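Local atomic coordinates of B-type flagellar hook-associated protein 2 (Pseudomonas aeruginosa, PDB entry 5FHY), a protein that caps the tip of the growing flagellar filament, keeps exported flagellin from leaking away and promotes its polymerization, and is essential for motility. Residues Ser42-Ser47 with Thr122-Gly127; Ser46-Leu51 with Gly165-Ala170; Asp129-Val134 with Phe150-Ala155. All blocks are in the same frame, centred on the assembly; numbering follows the deposited sequence.

Interaction 1: residues Ser42-Ser47 with Thr122-Gly127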
loop_
_atom_site.group_PDB
_atom_site.type_symbol
_atom_site.label_atom_id
_atom_site.label_comp_id
_atom_site.label_asym_id
_atom_site.label_seq_id
_atom_site.Cartn_x
_atom_site.Cartn_y
_atom_site.Cartn_z
ATOM N N SER B 42 9.030 -53.045 8.165
ATOM C CA SER B 42 8.663 -53.303 6.778
ATOM C C SER B 42 7.205 -52.962 6.502
ATOM O O SER B 42 6.403 -52.824 7.424
ATOM C CB SER B 42 8.926 -54.765 6.415
ATOM O OG SER B 42 8.184 -55.647 7.241
ATOM N N LEU B 43 6.875 -52.830 5.222
ATOM C CA LEU B 43 5.511 -52.547 4.789
ATOM C C LEU B 43 4.830 -53.796 4.237
ATOM O O LEU B 43 5.496 -54.720 3.770
ATOM C CB LEU B 43 5.507 -51.443 3.728
ATOM C CG LEU B 43 6.196 -50.129 4.102
ATOM C CD1 LEU B 43 6.275 -49.197 2.900
ATOM C CD2 LEU B 43 5.471 -49.463 5.258
ATOM N N ALA B 44 3.501 -53.824 4.298
ATOM C CA ALA B 44 2.744 -54.883 3.647
ATOM C C ALA B 44 2.774 -54.638 2.145
ATOM O O ALA B 44 2.607 -53.506 1.692
ATOM C CB ALA B 44 1.316 -54.932 4.161
ATOM N N THR B 45 2.991 -55.695 1.372
ATOM C CA THR B 45 3.089 -55.553 -0.076
ATOM C C THR B 45 2.040 -56.378 -0.807
ATOM O O THR B 45 1.477 -57.325 -0.256
ATOM C CB THR B 45 4.484 -55.960 -0.591
ATOM O OG1 THR B 45 4.730 -57.335 -0.275
ATOM C CG2 THR B 45 5.564 -55.099 0.040
ATOM N N SER B 46 1.774 -56.001 -2.054
ATOM C CA SER B 46 0.835 -56.736 -2.888
ATOM C C SER B 46 1.602 -57.464 -3.980
ATOM O O SER B 46 2.808 -57.285 -4.117
ATOM C CB SER B 46 -0.211 -55.795 -3.491
ATOM O OG SER B 46 0.392 -54.806 -4.308
ATOM N N SER B 47 0.910 -58.289 -4.753
ATOM C CA SER B 47 1.584 -59.084 -5.768
ATOM C C SER B 47 1.640 -58.356 -7.104
ATOM O O SER B 47 0.695 -57.666 -7.491
ATOM C CB SER B 47 0.886 -60.434 -5.940
ATOM O OG SER B 47 1.555 -61.234 -6.899
ATOM N N THR B 122 -4.141 -55.663 -5.810
ATOM C CA THR B 122 -4.186 -54.608 -4.804
ATOM C C THR B 122 -4.327 -55.156 -3.389
ATOM O O THR B 122 -4.443 -54.392 -2.431
ATOM C CB THR B 122 -5.345 -53.629 -5.064
ATOM O OG1 THR B 122 -6.593 -54.331 -5.005
ATOM C CG2 THR B 122 -5.194 -52.974 -6.421
ATOM N N LYS B 123 -4.302 -56.477 -3.254
ATOM C CA LYS B 123 -4.472 -57.088 -1.946
ATOM C C LYS B 123 -3.108 -57.271 -1.300
ATOM O O LYS B 123 -2.257 -57.993 -1.816
ATOM C CB LYS B 123 -5.202 -58.426 -2.060
ATOM C CG LYS B 123 -5.686 -58.992 -0.735
ATOM C CD LYS B 123 -6.895 -58.237 -0.212
ATOM C CE LYS B 123 -7.179 -58.575 1.244
ATOM N NZ LYS B 123 -6.716 -57.501 2.164
ATOM N N THR B 124 -2.905 -56.615 -0.165
ATOM C CA THR B 124 -1.658 -56.747 0.572
ATOM C C THR B 124 -1.742 -57.905 1.560
ATOM O O THR B 124 -2.828 -58.256 2.020
ATOM C CB THR B 124 -1.314 -55.452 1.329
ATOM O OG1 THR B 124 -2.444 -55.035 2.108
ATOM C CG2 THR B 124 -0.931 -54.343 0.354
ATOM N N GLY B 125 -0.595 -58.506 1.868
ATOM C CA GLY B 125 -0.534 -59.556 2.868
ATOM C C GLY B 125 0.205 -60.798 2.410
ATOM O O GLY B 125 0.461 -60.964 1.220
ATOM N N ASP B 126 0.560 -61.665 3.354
ATOM C CA ASP B 126 1.212 -62.931 3.030
ATOM C C ASP B 126 0.282 -63.860 2.247
ATOM O O ASP B 126 -0.877 -64.043 2.614
ATOM C CB ASP B 126 1.679 -63.637 4.309
ATOM C CG ASP B 126 2.849 -62.936 4.975
ATOM O OD1 ASP B 126 3.748 -62.448 4.258
ATOM O OD2 ASP B 126 2.862 -62.869 6.223
ATOM N N GLY B 127 0.801 -64.459 1.180
ATOM C CA GLY B 127 0.068 -65.472 0.438
ATOM C C GLY B 127 -0.896 -64.966 -0.620
ATOM O O GLY B 127 -1.516 -65.757 -1.328
#
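The peptide planes at Thr45-Ser46 and Lys123-Thr124 are the flat groups of this contact, and each offers one face to the other segment. Thr124 CG2 sits almost squarely above the first plane, with the methyl 3.8 Å from Thr45 C. Gly125 N approaches Thr45 O from that same face, tilted 27° out of the carbonyl plane, and makes the one hydrogen bond between the segments, 3.2 Å long with an angle of 156° at the hydrogen. Thr124 CA adds a CA-H...O contact to Thr45 O at 3.3 Å, so this oxygen takes one N-H and, more weakly, one C-H. Over the second plane stands Ser46, whose CB lies 3.4 Å from Lys123 O; Ser46 CA directs its own CA-H...O contact to that oxygen.

Side chains fill in between the peptides. Ala44 CB meets Thr124 CB at 3.9 Å, a small apolar touch beside the methyl. In Thr124, chi1 of 51° lays CG2 over the Thr45-Ser46 peptide and leaves OG1 to bond Ala185 O in a neighbouring loop. The hydroxyl of Ser46 likewise looks outside the contact, to Ser121 O. On the flanks, Asn187 takes the N-H of Ala44 and Asn172 that of Asp126, so asparagine side chains hold both loops from outside.

The example illustrates how two irregular loops, one running from strand 34-42 to strand 48-50 and the other from strand 114-121 to strand 130-136, can join where chain passes between two antiparallel sheets. Chemically, the attraction rests on backbone carbonyls: one conventional bond, two weaker C-H donors and a methyl on a peptide face. The hydroxyls of Thr124 and Ser46 are spent on residues outside the two segments, which ties the junction into its surroundings.

Interaction 2: residues Ser46-Leu51 with Gly165-Ala170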
loop_
_atom_site.group_PDB
_atom_site.type_symbol
_atom_site.label_atom_id
_atom_site.label_comp_id
_atom_site.label_asym_id
_atom_site.label_seq_id
_atom_site.Cartn_x
_atom_site.Cartn_y
_atom_site.Cartn_z
ATOM N N SER B 46 1.774 -56.001 -2.054
ATOM C CA SER B 46 0.835 -56.736 -2.888
ATOM C C SER B 46 1.602 -57.464 -3.980
ATOM O O SER B 46 2.808 -57.285 -4.117
ATOM C CB SER B 46 -0.211 -55.795 -3.491
ATOM O OG SER B 46 0.392 -54.806 -4.308
ATOM N N SER B 47 0.910 -58.289 -4.753
ATOM C CA SER B 47 1.584 -59.084 -5.768
ATOM C C SER B 47 1.640 -58.356 -7.104
ATOM O O SER B 47 0.695 -57.666 -7.491
ATOM C CB SER B 47 0.886 -60.434 -5.940
ATOM O OG SER B 47 1.555 -61.234 -6.899
ATOM N N LYS B 48 2.756 -58.528 -7.803
ATOM C CA LYS B 48 2.933 -57.987 -9.145
ATOM C C LYS B 48 3.896 -58.894 -9.895
ATOM O O LYS B 48 5.053 -59.061 -9.498
ATOM C CB LYS B 48 3.453 -56.544 -9.104
ATOM C CG LYS B 48 3.741 -55.943 -10.480
ATOM C CD LYS B 48 4.019 -54.444 -10.411
ATOM C CE LYS B 48 4.386 -53.881 -11.780
ATOM N NZ LYS B 48 4.698 -52.423 -11.746
ATOM N N ILE B 49 3.407 -59.500 -10.972
ATOM C CA ILE B 49 4.201 -60.471 -11.704
ATOM C C ILE B 49 4.322 -60.106 -13.172
ATOM O O ILE B 49 3.584 -59.262 -13.682
ATOM C CB ILE B 49 3.590 -61.881 -11.601
ATOM C CG1 ILE B 49 2.312 -61.974 -12.437
ATOM C CG2 ILE B 49 3.312 -62.239 -10.149
ATOM C CD1 ILE B 49 1.763 -63.371 -12.562
ATOM N N ALA B 50 5.258 -60.761 -13.848
ATOM C CA ALA B 50 5.447 -60.572 -15.280
ATOM C C ALA B 50 5.538 -61.939 -15.938
ATOM O O ALA B 50 6.354 -62.770 -15.546
ATOM C CB ALA B 50 6.692 -59.752 -15.563
ATOM N N LEU B 51 4.698 -62.174 -16.938
ATOM C CA LEU B 51 4.667 -63.474 -17.602
ATOM C C LEU B 51 5.750 -63.539 -18.670
ATOM O O LEU B 51 6.499 -62.582 -18.848
ATOM C CB LEU B 51 3.285 -63.751 -18.203
ATOM C CG LEU B 51 2.103 -63.591 -17.241
ATOM C CD1 LEU B 51 0.787 -63.826 -17.957
ATOM C CD2 LEU B 51 2.248 -64.522 -16.034
ATOM N N GLY B 165 8.699 -63.964 -14.042
ATOM C CA GLY B 165 9.182 -63.708 -12.699
ATOM C C GLY B 165 8.332 -62.673 -11.992
ATOM O O GLY B 165 7.648 -61.883 -12.641
ATOM N N TYR B 166 8.373 -62.660 -10.664
ATOM C CA TYR B 166 7.584 -61.690 -9.913
ATOM C C TYR B 166 8.346 -60.372 -9.797
ATOM O O TYR B 166 9.574 -60.354 -9.787
ATOM C CB TYR B 166 7.202 -62.233 -8.524
ATOM C CG TYR B 166 8.362 -62.484 -7.582
ATOM C CD1 TYR B 166 8.958 -61.439 -6.881
ATOM C CD2 TYR B 166 8.830 -63.775 -7.357
ATOM C CE1 TYR B 166 10.021 -61.664 -6.025
ATOM C CE2 TYR B 166 9.886 -64.015 -6.489
ATOM C CZ TYR B 166 10.474 -62.955 -5.823
ATOM O OH TYR B 166 11.522 -63.185 -4.960
ATOM N N VAL B 167 7.605 -59.272 -9.712
ATOM C CA VAL B 167 8.195 -57.956 -9.499
ATOM C C VAL B 167 8.166 -57.621 -8.010
ATOM O O VAL B 167 9.155 -57.160 -7.443
ATOM C CB VAL B 167 7.458 -56.864 -10.302
ATOM C CG1 VAL B 167 8.011 -55.481 -9.967
ATOM C CG2 VAL B 167 7.570 -57.136 -11.795
ATOM N N THR B 168 7.021 -57.857 -7.381
ATOM C CA THR B 168 6.898 -57.724 -5.935
ATOM C C THR B 168 6.216 -58.954 -5.357
ATOM O O THR B 168 5.311 -59.517 -5.977
ATOM C CB THR B 168 6.086 -56.479 -5.535
ATOM O OG1 THR B 168 4.728 -56.641 -5.960
ATOM C CG2 THR B 168 6.658 -55.222 -6.173
ATOM N N LYS B 169 6.643 -59.367 -4.169
ATOM C CA LYS B 169 5.978 -60.463 -3.474
ATOM C C LYS B 169 4.914 -59.904 -2.556
ATOM O O LYS B 169 5.166 -58.940 -1.839
ATOM C CB LYS B 169 6.969 -61.286 -2.647
ATOM C CG LYS B 169 7.984 -62.070 -3.447
ATOM C CD LYS B 169 7.420 -63.373 -3.990
ATOM C CE LYS B 169 7.267 -64.416 -2.894
ATOM N NZ LYS B 169 7.078 -65.780 -3.458
ATOM N N ALA B 170 3.732 -60.509 -2.563
ATOM C CA ALA B 170 2.722 -60.144 -1.583
ATOM C C ALA B 170 3.206 -60.626 -0.221
ATOM O O ALA B 170 3.664 -61.759 -0.081
ATOM C CB ALA B 170 1.371 -60.746 -1.934
#
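Lys48 and Val167 run across each other at a slant, the lysine's aliphatic stem lying against the valine. With CG anti to the backbone N (chi1 176°) and the chain extended beyond it, Lys48 brings CG to 3.8 Å from Val167 CB and CD to 4.1 Å from Val167 CG1. Its amine continues to a second subunit, where it makes a cation-pi contact with Tyr36 and a long, weak ion pair with Asp178. Nearer the root of the stem, Thr168 OG1 lies 3.4 Å from Lys48 CB and donates to Ser46 O at 2.7 Å.

Ile49 and Tyr166 face each other on the reverse of the sheet, Ile49 CG2 resting 4.2 Å from Tyr166 CB. The tyrosine ring is overlaid on one face by Lys169 CD.

Backbone bonds explain the offset of these side chains. Lys48 O accepts from Val167 N at 2.6 Å and from Thr168 N at 3.1 Å, the second donor in the carbonyl plane on a lone pair. Ala50 and Gly165 exchange two bonds in regular antiparallel register. Two residues set against one is the signature of a classic beta bulge, here at the Val167 corner, Thr168 still pairing with Lys48.

Interaction 3: residues Asp129-Val134 with Phe150-Ala155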
loop_
_atom_site.group_PDB
_atom_site.type_symbol
_atom_site.label_atom_id
_atom_site.label_comp_id
_atom_site.label_asym_id
_atom_site.label_seq_id
_atom_site.Cartn_x
_atom_site.Cartn_y
_atom_site.Cartn_z
ATOM N N ASP B 129 -0.499 -63.932 -3.471
ATOM C CA ASP B 129 0.243 -63.893 -4.727
ATOM C C ASP B 129 -0.688 -64.171 -5.900
ATOM O O ASP B 129 -1.660 -64.910 -5.761
ATOM C CB ASP B 129 1.387 -64.916 -4.712
ATOM C CG ASP B 129 2.501 -64.546 -3.740
ATOM O OD1 ASP B 129 2.871 -63.356 -3.661
ATOM O OD2 ASP B 129 3.008 -65.457 -3.051
ATOM N N ILE B 130 -0.385 -63.585 -7.056
ATOM C CA ILE B 130 -1.168 -63.832 -8.260
ATOM C C ILE B 130 -0.723 -65.142 -8.908
ATOM O O ILE B 130 0.468 -65.353 -9.129
ATOM C CB ILE B 130 -1.041 -62.678 -9.281
ATOM C CG1 ILE B 130 -1.400 -61.340 -8.635
ATOM C CG2 ILE B 130 -1.943 -62.924 -10.487
ATOM C CD1 ILE B 130 -1.168 -60.147 -9.544
ATOM N N LYS B 131 -1.678 -66.017 -9.209
ATOM C CA LYS B 131 -1.370 -67.299 -9.839
ATOM C C LYS B 131 -2.124 -67.454 -11.155
ATOM O O LYS B 131 -3.288 -67.064 -11.267
ATOM C CB LYS B 131 -1.708 -68.462 -8.899
ATOM C CG LYS B 131 -1.372 -69.835 -9.465
ATOM C CD LYS B 131 -1.568 -70.947 -8.448
ATOM C CE LYS B 131 -0.944 -72.247 -8.944
ATOM N NZ LYS B 131 -1.078 -73.379 -7.980
ATOM N N VAL B 132 -1.448 -68.026 -12.148
ATOM C CA VAL B 132 -2.030 -68.250 -13.464
ATOM C C VAL B 132 -1.919 -69.719 -13.865
ATOM O O VAL B 132 -0.814 -70.244 -14.024
ATOM C CB VAL B 132 -1.356 -67.384 -14.542
ATOM C CG1 VAL B 132 -2.035 -67.607 -15.890
ATOM C CG2 VAL B 132 -1.402 -65.908 -14.152
ATOM N N GLU B 133 -3.066 -70.378 -14.004
ATOM C CA GLU B 133 -3.125 -71.765 -14.464
ATOM C C GLU B 133 -3.625 -71.833 -15.910
ATOM O O GLU B 133 -4.577 -71.141 -16.272
ATOM C CB GLU B 133 -4.035 -72.589 -13.550
ATOM C CG GLU B 133 -3.388 -73.015 -12.237
ATOM C CD GLU B 133 -4.400 -73.467 -11.193
ATOM O OE1 GLU B 133 -5.490 -72.860 -11.112
ATOM O OE2 GLU B 133 -4.100 -74.423 -10.446
ATOM N N VAL B 134 -2.990 -72.664 -16.735
ATOM C CA VAL B 134 -3.301 -72.695 -18.164
ATOM C C VAL B 134 -3.607 -74.100 -18.683
ATOM O O VAL B 134 -2.793 -75.012 -18.546
ATOM C CB VAL B 134 -2.140 -72.133 -19.007
ATOM C CG1 VAL B 134 -2.464 -72.265 -20.495
ATOM C CG2 VAL B 134 -1.852 -70.683 -18.640
ATOM N N PHE B 150 1.931 -69.314 -14.504
ATOM C CA PHE B 150 2.749 -68.702 -13.466
ATOM C C PHE B 150 2.440 -69.348 -12.121
ATOM O O PHE B 150 1.317 -69.270 -11.620
ATOM C CB PHE B 150 2.504 -67.188 -13.410
ATOM C CG PHE B 150 3.510 -66.427 -12.574
ATOM C CD1 PHE B 150 4.638 -65.865 -13.156
ATOM C CD2 PHE B 150 3.313 -66.248 -11.213
ATOM C CE1 PHE B 150 5.555 -65.157 -12.393
ATOM C CE2 PHE B 150 4.229 -65.544 -10.450
ATOM C CZ PHE B 150 5.347 -64.996 -11.043
ATOM N N ASP B 151 3.444 -69.986 -11.537
ATOM C CA ASP B 151 3.284 -70.597 -10.229
ATOM C C ASP B 151 4.206 -69.886 -9.240
ATOM O O ASP B 151 5.424 -70.056 -9.287
ATOM C CB ASP B 151 3.587 -72.099 -10.292
ATOM C CG ASP B 151 3.399 -72.792 -8.956
ATOM O OD1 ASP B 151 2.658 -72.257 -8.103
ATOM O OD2 ASP B 151 3.991 -73.874 -8.761
ATOM N N PRO B 152 3.617 -69.076 -8.344
ATOM C CA PRO B 152 4.313 -68.270 -7.328
ATOM C C PRO B 152 5.223 -69.091 -6.414
ATOM O O PRO B 152 6.143 -68.544 -5.808
ATOM C CB PRO B 152 3.161 -67.658 -6.528
ATOM C CG PRO B 152 2.039 -67.601 -7.486
ATOM C CD PRO B 152 2.166 -68.832 -8.332
ATOM N N ALA B 153 4.969 -70.391 -6.325
ATOM C CA ALA B 153 5.783 -71.273 -5.499
ATOM C C ALA B 153 7.141 -71.536 -6.142
ATOM O O ALA B 153 8.113 -71.838 -5.451
ATOM C CB ALA B 153 5.054 -72.585 -5.243
ATOM N N THR B 154 7.201 -71.426 -7.465
ATOM C CA THR B 154 8.429 -71.723 -8.191
ATOM C C THR B 154 9.045 -70.497 -8.868
ATOM O O THR B 154 10.231 -70.496 -9.200
ATOM C CB THR B 154 8.190 -72.795 -9.273
ATOM O OG1 THR B 154 7.223 -72.319 -10.215
ATOM C CG2 THR B 154 7.696 -74.093 -8.653
ATOM N N ALA B 155 8.243 -69.457 -9.074
ATOM C CA ALA B 155 8.686 -68.307 -9.855
ATOM C C ALA B 155 9.765 -67.489 -9.147
ATOM O O ALA B 155 9.650 -67.194 -7.958
ATOM C CB ALA B 155 7.504 -67.431 -10.194
#
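Lys131 can be followed outward along the loop it faces, because it meets Pro152, Phe150 and Asp151 in turn. CB lies 3.9 Å from Pro152 CD. CG, anti to the backbone N (chi1 -178°), touches the same proline atom and comes within 3.5 Å of Phe150 O. The extended chain runs beside Asp151, the two side chains pointing the same way; CE is 3.7 Å from Asp151 OD1, and NZ ends in a long salt bridge of 3.9 Å to that oxygen.

One residue further along the strand, Val132 and Phe150 exchange two nearly straight backbone bonds, each donor lying in the carbonyl plane on a lone pair. Their side chains cross at about a right angle, with CB of Val132 4.0 Å from CB of Phe150. Towards the strand's start, Pro152 has CG 3.2 Å from Ile130 O and CB against Asp129 CB.

Asp151 O receives the N-H groups of Thr154 and Ala155 and the hydroxyl of Thr154, three bonds that hold the loop in a tight turn just after the bridge. A single antiparallel bridge followed by a turn thus fastens the long loop to strand 130-136, an outermost strand of the three-stranded sheet with 65-71 and 74-81.

How the interactions relate
In this fragment of the longer cap protein, holding the flagellin hook IN motif, the chain leaves strand 34-42 and enters residues 42-51, from which interactions 1 and 2 both start, sharing Ser46 and Ser47. Interaction 1 closes first, at 122-127; interaction 2 closes only at 165-170, so their loops overlap without either enclosing the other. Interaction 3 opens after interaction 1 has closed and nests wholly within the loop of interaction 2. Direct touches link all three: Gly125 O packs on Ala170 CB, Ser47 OG probably bonds Ile130 N, and Ile49 packs on Phe150. Together they tie the passage out of strand 34-42 to the sheet holding strand 48-50, and that sheet to strand 130-136.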